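Local atomic coordinates of lysine-sensitive aspartokinase 3 (PDB entry 2J0W), a protein that catalyses the ATP-dependent phosphorylation of L-aspartate to 4-phospho-L-aspartate, the opening step of lysine biosynthesis, and is feedback-inhibited by lysine. Residues A[335-340]-A[351-356]; A[303-308]-A[386-391]. All coordinates share one frame; numbering follows the deposited sequence.

Contact 1: A[335-340]-A[351-356]; sequences HNISVD and LTLDTT
V339 and L353 mark the closest backbone approach, CA to CA 6.1 Å, where the loop 335-340 comes over strand 351-353 without pairing with it. The side chain of V339 does most of the work, and its two methyls have separate jobs. With CG1 anti to the backbone N (chi1 179°), that methyl reaches the strand's backbone, 3.5 Å from T352 O, while CG2 is left to face the leucines. V339 CG2 lies close against L353 CD2 at 3.3 Å and also touches L351 CD2 at 4.1 Å, so it sits between residues on alternate positions of the strand. L353 turns its CG anti to the carbonyl carbon (chi1 -59°), which carries CD2 to the loop; there I337 CG2 meets the same methyl at 4.2 Å. Cutting V339 back to an alanine removes both methyls, and is likely to open a gap beside L351 and L353 CD2 and to strip the cover from T352 O. On the polar side, D340 OD2 and D354 OD2 are 5.1 Å apart; D340 has a salt bridge to R305, which probably eases the repulsion. S338, V339 and D340 belong to the allosteric lysine site shared by the two subunits, and S338 OG makes a weak hydrogen bond to S321 of the second subunit. Between these two segments the contact is methyl packing; the chain just beyond the loop is paired to T352 through L341, and D340 is also tied, by its backbone, to the second subunit.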
ATOM      1  N   HIS A 335       6.970 -18.291  -1.545  1.00 90.04           N
ATOM      2  CA  HIS A 335       8.376 -17.909  -1.601  1.00 88.62           C
ATOM      3  C   HIS A 335       8.762 -17.198  -0.311  1.00 87.12           C
ATOM      4  O   HIS A 335       9.917 -16.833  -0.110  1.00 86.70           O
ATOM      5  CB  HIS A 335       8.632 -16.960  -2.777  1.00 83.52           C
ATOM      6  CG  HIS A 335       8.362 -17.557  -4.124  1.00 77.98           C
ATOM      7  ND1 HIS A 335       7.100 -17.918  -4.542  1.00 73.95           N
ATOM      8  CD2 HIS A 335       9.191 -17.808  -5.168  1.00 80.76           C
ATOM      9  CE1 HIS A 335       7.162 -18.362  -5.786  1.00 76.70           C
ATOM     10  NE2 HIS A 335       8.418 -18.305  -6.190  1.00 76.70           N
ATOM     11  N   ASN A 336       7.779 -17.018   0.563  1.00 88.95           N
ATOM     12  CA  ASN A 336       7.965 -16.322   1.829  1.00 90.88           C
ATOM     13  C   ASN A 336       8.868 -15.091   1.772  1.00 90.41           C
ATOM     14  O   ASN A 336       9.934 -15.018   2.403  1.00 89.47           O
ATOM     15  CB  ASN A 336       8.410 -17.288   2.926  1.00 93.67           C
ATOM     16  CG  ASN A 336       7.249 -17.705   3.818  1.00 99.79           C
ATOM     17  OD1 ASN A 336       7.417 -18.470   4.766  1.00106.97           O
ATOM     18  ND2 ASN A 336       6.061 -17.190   3.513  1.00 95.99           N
ATOM     19  N   ILE A 337       8.386 -14.128   0.986  1.00 86.83           N
ATOM     20  CA  ILE A 337       9.001 -12.830   0.772  1.00 79.91           C
ATOM     21  C   ILE A 337       8.179 -11.855   1.613  1.00 78.18           C
ATOM     22  O   ILE A 337       7.021 -11.598   1.304  1.00 81.01           O
ATOM     23  CB  ILE A 337       8.882 -12.422  -0.695  1.00 69.30           C
ATOM     24  CG1 ILE A 337       9.739 -13.353  -1.546  1.00 69.80           C
ATOM     25  CG2 ILE A 337       9.276 -10.968  -0.876  1.00 64.19           C
ATOM     26  CD1 ILE A 337       9.696 -13.036  -3.020  1.00 71.47           C
ATOM     27  N   SER A 338       8.762 -11.330   2.682  1.00 74.80           N
ATOM     28  CA  SER A 338       8.047 -10.405   3.545  1.00 74.98           C
ATOM     29  C   SER A 338       8.333  -8.958   3.142  1.00 74.91           C
ATOM     30  O   SER A 338       9.483  -8.593   2.884  1.00 75.91           O
ATOM     31  CB  SER A 338       8.460 -10.650   5.000  1.00 83.51           C
ATOM     32  OG  SER A 338       7.765  -9.803   5.904  1.00 96.81           O
ATOM     33  N   VAL A 339       7.278  -8.144   3.086  1.00 74.37           N
ATOM     34  CA  VAL A 339       7.379  -6.729   2.716  1.00 68.72           C
ATOM     35  C   VAL A 339       6.842  -5.830   3.826  1.00 66.91           C
ATOM     36  O   VAL A 339       5.694  -5.984   4.263  1.00 66.25           O
ATOM     37  CB  VAL A 339       6.576  -6.428   1.434  1.00 65.07           C
ATOM     38  CG1 VAL A 339       6.684  -4.952   1.083  1.00 58.81           C
ATOM     39  CG2 VAL A 339       7.091  -7.289   0.301  1.00 59.98           C
ATOM     40  N   ASP A 340       7.675  -4.892   4.272  1.00 63.17           N
ATOM     41  CA  ASP A 340       7.303  -3.951   5.324  1.00 60.07           C
ATOM     42  C   ASP A 340       6.515  -2.789   4.737  1.00 58.57           C
ATOM     43  O   ASP A 340       5.664  -2.213   5.408  1.00 61.40           O
ATOM     44  CB  ASP A 340       8.540  -3.341   6.002  1.00 63.16           C
ATOM     45  CG  ASP A 340       9.478  -4.373   6.594  1.00 69.42           C
ATOM     46  OD1 ASP A 340       9.045  -5.188   7.438  1.00 77.10           O
ATOM     47  OD2 ASP A 340      10.669  -4.345   6.226  1.00 66.48           O
ATOM     48  N   LEU A 351       6.022  -2.712  -4.439  1.00 57.74           N
ATOM     49  CA  LEU A 351       6.578  -3.379  -3.268  1.00 58.17           C
ATOM     50  C   LEU A 351       7.980  -2.879  -2.888  1.00 55.18           C
ATOM     51  O   LEU A 351       8.870  -2.808  -3.742  1.00 53.51           O
ATOM     52  CB  LEU A 351       6.611  -4.884  -3.537  1.00 61.74           C
ATOM     53  CG  LEU A 351       5.258  -5.543  -3.808  1.00 58.79           C
ATOM     54  CD1 LEU A 351       5.466  -6.893  -4.449  1.00 64.44           C
ATOM     55  CD2 LEU A 351       4.494  -5.689  -2.508  1.00 58.99           C
ATOM     56  N   THR A 352       8.163  -2.541  -1.609  1.00 51.53           N
ATOM     57  CA  THR A 352       9.446  -2.049  -1.094  1.00 51.38           C
ATOM     58  C   THR A 352      10.229  -3.198  -0.468  1.00 51.25           C
ATOM     59  O   THR A 352       9.919  -3.631   0.639  1.00 51.47           O
ATOM     60  CB  THR A 352       9.244  -0.946  -0.019  1.00 55.43           C
ATOM     61  OG1 THR A 352       8.579   0.185  -0.596  1.00 59.88           O
ATOM     62  CG2 THR A 352      10.585  -0.500   0.536  1.00 57.07           C
ATOM     63  N   LEU A 353      11.255  -3.679  -1.165  1.00 54.18           N
ATOM     64  CA  LEU A 353      12.040  -4.811  -0.670  1.00 56.14           C
ATOM     65  C   LEU A 353      13.401  -4.525  -0.039  1.00 55.29           C
ATOM     66  O   LEU A 353      14.302  -3.955  -0.665  1.00 52.71           O
ATOM     67  CB  LEU A 353      12.218  -5.837  -1.787  1.00 61.98           C
ATOM     68  CG  LEU A 353      10.900  -6.378  -2.342  1.00 62.68           C
ATOM     69  CD1 LEU A 353      11.170  -7.558  -3.282  1.00 56.05           C
ATOM     70  CD2 LEU A 353      10.008  -6.800  -1.178  1.00 59.04           C
ATOM     71  N   ASP A 354      13.539  -4.960   1.208  1.00 54.61           N
ATOM     72  CA  ASP A 354      14.763  -4.781   1.980  1.00 58.25           C
ATOM     73  C   ASP A 354      15.738  -5.927   1.713  1.00 59.94           C
ATOM     74  O   ASP A 354      15.338  -6.994   1.250  1.00 61.49           O
ATOM     75  CB  ASP A 354      14.408  -4.714   3.470  1.00 54.75           C
ATOM     76  CG  ASP A 354      15.618  -4.535   4.354  1.00 66.86           C
ATOM     77  OD1 ASP A 354      16.567  -3.827   3.935  1.00 66.98           O
ATOM     78  OD2 ASP A 354      15.614  -5.090   5.477  1.00 74.42           O
ATOM     79  N   THR A 355      17.022  -5.710   1.979  1.00 61.72           N
ATOM     80  CA  THR A 355      17.993  -6.777   1.769  1.00 62.71           C
ATOM     81  C   THR A 355      17.645  -7.891   2.743  1.00 64.99           C
ATOM     82  O   THR A 355      16.904  -7.680   3.707  1.00 66.13           O
ATOM     83  CB  THR A 355      19.425  -6.314   2.036  1.00 61.77           C
ATOM     84  OG1 THR A 355      19.518  -5.781   3.368  1.00 52.14           O
ATOM     85  CG2 THR A 355      19.847  -5.265   0.990  1.00 55.97           C
ATOM     86  N   THR A 356      18.191  -9.073   2.497  1.00 64.27           N
ATOM     87  CA  THR A 356      17.911 -10.237   3.325  1.00 64.65           C
ATOM     88  C   THR A 356      18.339 -10.150   4.789  1.00 62.03           C
ATOM     89  O   THR A 356      17.605 -10.584   5.686  1.00 60.83           O
ATOM     90  CB  THR A 356      18.572 -11.486   2.709  1.00 68.48           C
ATOM     91  OG1 THR A 356      20.000 -11.317   2.715  1.00 58.75           O
ATOM     92  CG2 THR A 356      18.094 -11.675   1.268  1.00 71.35           C
TER

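Contact 2: A[303-308]-A[386-391]; sequences ALRRNQ and LALVAL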
ATOM      1  N   ALA A 303      15.373   7.172  10.354  1.00 54.20           N
ATOM      2  CA  ALA A 303      16.075   5.910  10.142  1.00 46.99           C
ATOM      3  C   ALA A 303      16.282   5.703   8.650  1.00 45.32           C
ATOM      4  O   ALA A 303      15.393   5.987   7.840  1.00 43.75           O
ATOM      5  CB  ALA A 303      15.272   4.761  10.725  1.00 26.30           C
ATOM      6  N   LEU A 304      17.460   5.205   8.296  1.00 47.26           N
ATOM      7  CA  LEU A 304      17.812   4.955   6.906  1.00 48.86           C
ATOM      8  C   LEU A 304      18.017   3.463   6.663  1.00 49.70           C
ATOM      9  O   LEU A 304      18.672   2.786   7.452  1.00 49.89           O
ATOM     10  CB  LEU A 304      19.095   5.713   6.573  1.00 46.23           C
ATOM     11  CG  LEU A 304      19.767   5.471   5.224  1.00 57.41           C
ATOM     12  CD1 LEU A 304      18.966   6.128   4.096  1.00 53.43           C
ATOM     13  CD2 LEU A 304      21.177   6.052   5.286  1.00 59.61           C
ATOM     14  N   ARG A 305      17.430   2.950   5.586  1.00 51.68           N
ATOM     15  CA  ARG A 305      17.581   1.539   5.219  1.00 50.96           C
ATOM     16  C   ARG A 305      18.047   1.541   3.764  1.00 52.50           C
ATOM     17  O   ARG A 305      17.292   1.870   2.851  1.00 53.01           O
ATOM     18  CB  ARG A 305      16.254   0.791   5.360  1.00 50.17           C
ATOM     19  CG  ARG A 305      16.432  -0.687   5.648  1.00 51.49           C
ATOM     20  CD  ARG A 305      15.139  -1.339   6.130  1.00 50.84           C
ATOM     21  NE  ARG A 305      14.160  -1.527   5.058  1.00 45.45           N
ATOM     22  CZ  ARG A 305      12.925  -1.966   5.268  1.00 44.93           C
ATOM     23  NH1 ARG A 305      12.528  -2.259   6.504  1.00 40.19           N
ATOM     24  NH2 ARG A 305      12.085  -2.112   4.254  1.00 48.59           N
ATOM     25  N   ARG A 306      19.309   1.187   3.568  1.00 56.12           N
ATOM     26  CA  ARG A 306      19.936   1.180   2.251  1.00 55.65           C
ATOM     27  C   ARG A 306      19.741  -0.058   1.392  1.00 51.86           C
ATOM     28  O   ARG A 306      19.392  -1.130   1.880  1.00 45.73           O
ATOM     29  CB  ARG A 306      21.436   1.405   2.405  1.00 60.55           C
ATOM     30  CG  ARG A 306      21.811   2.800   2.798  1.00 74.24           C
ATOM     31  CD  ARG A 306      23.011   3.219   1.996  1.00 86.66           C
ATOM     32  NE  ARG A 306      23.122   4.665   1.902  1.00 96.15           N
ATOM     33  CZ  ARG A 306      23.216   5.320   0.750  1.00103.46           C
ATOM     34  NH1 ARG A 306      23.205   4.652  -0.399  1.00 97.36           N
ATOM     35  NH2 ARG A 306      23.339   6.641   0.750  1.00110.71           N
ATOM     36  N   ASN A 307      20.025   0.114   0.102  1.00 52.62           N
ATOM     37  CA  ASN A 307      19.928  -0.956  -0.881  1.00 55.10           C
ATOM     38  C   ASN A 307      18.560  -1.606  -0.914  1.00 56.68           C
ATOM     39  O   ASN A 307      18.427  -2.834  -0.883  1.00 57.15           O
ATOM     40  CB  ASN A 307      20.990  -2.011  -0.615  1.00 50.92           C
ATOM     41  CG  ASN A 307      22.340  -1.401  -0.383  1.00 58.18           C
ATOM     42  OD1 ASN A 307      22.776  -0.539  -1.147  1.00 61.53           O
ATOM     43  ND2 ASN A 307      23.021  -1.841   0.680  1.00 54.70           N
ATOM     44  N   GLN A 308      17.539  -0.767  -0.972  1.00 54.52           N
ATOM     45  CA  GLN A 308      16.190  -1.263  -1.035  1.00 53.68           C
ATOM     46  C   GLN A 308      15.893  -1.530  -2.508  1.00 51.47           C
ATOM     47  O   GLN A 308      16.528  -0.969  -3.400  1.00 49.93           O
ATOM     48  CB  GLN A 308      15.228  -0.228  -0.456  1.00 48.21           C
ATOM     49  CG  GLN A 308      15.572   0.176   0.967  1.00 43.64           C
ATOM     50  CD  GLN A 308      15.464  -0.970   1.963  1.00 47.67           C
ATOM     51  OE1 GLN A 308      14.373  -1.436   2.281  1.00 42.36           O
ATOM     52  NE2 GLN A 308      16.603  -1.427   2.463  1.00 50.34           N
ATOM     53  N   LEU A 386      18.028   1.942  -4.322  1.00 59.60           N
ATOM     54  CA  LEU A 386      17.105   2.888  -3.717  1.00 51.77           C
ATOM     55  C   LEU A 386      17.258   2.756  -2.205  1.00 49.83           C
ATOM     56  O   LEU A 386      17.542   1.668  -1.703  1.00 48.01           O
ATOM     57  CB  LEU A 386      15.671   2.554  -4.135  1.00 48.48           C
ATOM     58  CG  LEU A 386      15.237   2.879  -5.567  1.00 47.76           C
ATOM     59  CD1 LEU A 386      13.958   2.132  -5.915  1.00 44.74           C
ATOM     60  CD2 LEU A 386      15.031   4.383  -5.707  1.00 44.18           C
ATOM     61  N   ALA A 387      17.073   3.861  -1.486  1.00 50.11           N
ATOM     62  CA  ALA A 387      17.201   3.876  -0.030  1.00 47.39           C
ATOM     63  C   ALA A 387      15.923   4.358   0.662  1.00 48.97           C
ATOM     64  O   ALA A 387      15.305   5.339   0.238  1.00 47.06           O
ATOM     65  CB  ALA A 387      18.378   4.762   0.365  1.00 48.37           C
ATOM     66  N   LEU A 388      15.527   3.669   1.729  1.00 50.86           N
ATOM     67  CA  LEU A 388      14.321   4.039   2.470  1.00 52.02           C
ATOM     68  C   LEU A 388      14.617   5.010   3.603  1.00 57.02           C
ATOM     69  O   LEU A 388      15.576   4.822   4.355  1.00 60.53           O
ATOM     70  CB  LEU A 388      13.649   2.810   3.083  1.00 45.74           C
ATOM     71  CG  LEU A 388      12.479   3.157   4.020  1.00 46.06           C
ATOM     72  CD1 LEU A 388      11.256   3.447   3.188  1.00 52.39           C
ATOM     73  CD2 LEU A 388      12.182   2.023   4.972  1.00 39.53           C
ATOM     74  N   VAL A 389      13.786   6.042   3.727  1.00 56.59           N
ATOM     75  CA  VAL A 389      13.928   7.011   4.807  1.00 55.29           C
ATOM     76  C   VAL A 389      12.635   6.984   5.625  1.00 54.30           C
ATOM     77  O   VAL A 389      11.538   7.155   5.091  1.00 55.01           O
ATOM     78  CB  VAL A 389      14.195   8.448   4.285  1.00 48.02           C
ATOM     79  CG1 VAL A 389      14.145   9.439   5.442  1.00 42.29           C
ATOM     80  CG2 VAL A 389      15.566   8.519   3.642  1.00 46.49           C
ATOM     81  N   ALA A 390      12.774   6.759   6.923  1.00 51.06           N
ATOM     82  CA  ALA A 390      11.627   6.686   7.807  1.00 49.35           C
ATOM     83  C   ALA A 390      11.654   7.728   8.916  1.00 50.22           C
ATOM     84  O   ALA A 390      12.705   8.013   9.475  1.00 53.30           O
ATOM     85  CB  ALA A 390      11.564   5.308   8.422  1.00 40.53           C
ATOM     86  N   LEU A 391      10.496   8.298   9.230  1.00 50.30           N
ATOM     87  CA  LEU A 391      10.389   9.260  10.319  1.00 50.35           C
ATOM     88  C   LEU A 391       9.555   8.609  11.397  1.00 53.21           C
ATOM     89  O   LEU A 391       8.409   8.234  11.167  1.00 56.83           O
ATOM     90  CB  LEU A 391       9.685  10.535   9.886  1.00 52.74           C
ATOM     91  CG  LEU A 391       9.225  11.354  11.104  1.00 61.28           C
ATOM     92  CD1 LEU A 391      10.432  11.884  11.854  1.00 62.04           C
ATOM     93  CD2 LEU A 391       8.340  12.501  10.662  1.00 61.67           C
TER
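R305 comes over L388 with its chain bent at chi3 (74°), and Q308 folds back to meet it with a bend at chi2 (-64°). The arginine thus presents one edge to the glutamine: NE and NH2 both donate to Q308 OE1, at 2.8 Å and 3.1 Å. That oxygen lies in the guanidinium plane, but both nitrogens reach it from the same face of the amide, NE from well above the carbonyl plane. Q308 NE2 in turn donates to R306 O at 2.9 Å, so both ends of the amide are fixed. Over one face of the guanidinium, offset toward its rim, lies L388 CD2, 4.1 Å from R305 CZ. R305 NH1 also donates to T253 O.

The two strands run antiparallel, 162° between their directions. A303 with A390 and R305 with L388 are hydrogen-bonded pairs; L304 with V389, between them, is a non-hydrogen-bonded pair. On the side of L304 and V389, L304 CD1 packs on A387 CB at 4.0 Å, and helix 436-448 covers them. Past R305 the register slips by one residue, and Q308 N bonds to L386 O. Such a slip is a beta bulge, set where the chain turns a corner at N307, in the antiparallel sheet of the regulatory ACT region required for homodimerization.

Contact 2 is a buried strand pairing, whereas contact 1 is only partly buried and reaches the subunit interface. Both reach the sheet built on strand 299-313, which pairs with 386-393 in contact 2 and with 348-353, the strand that carries the second segment of contact 1. Along the chain, contact 1 is nested inside the loop that contact 2 closes. Their chemistry differs accordingly: backbone hydrogen bonds dominate in contact 2, methyl packing in contact 1. Polar side chains join the two, through a salt bridge from R305 NH1 to D340 OD2 (2.8 Å) and a probable hydrogen bond from Q308 NE2 to D354 OD1, the first tying the sheet to the lysine-site loop, the second to the chain just past strand 348-353.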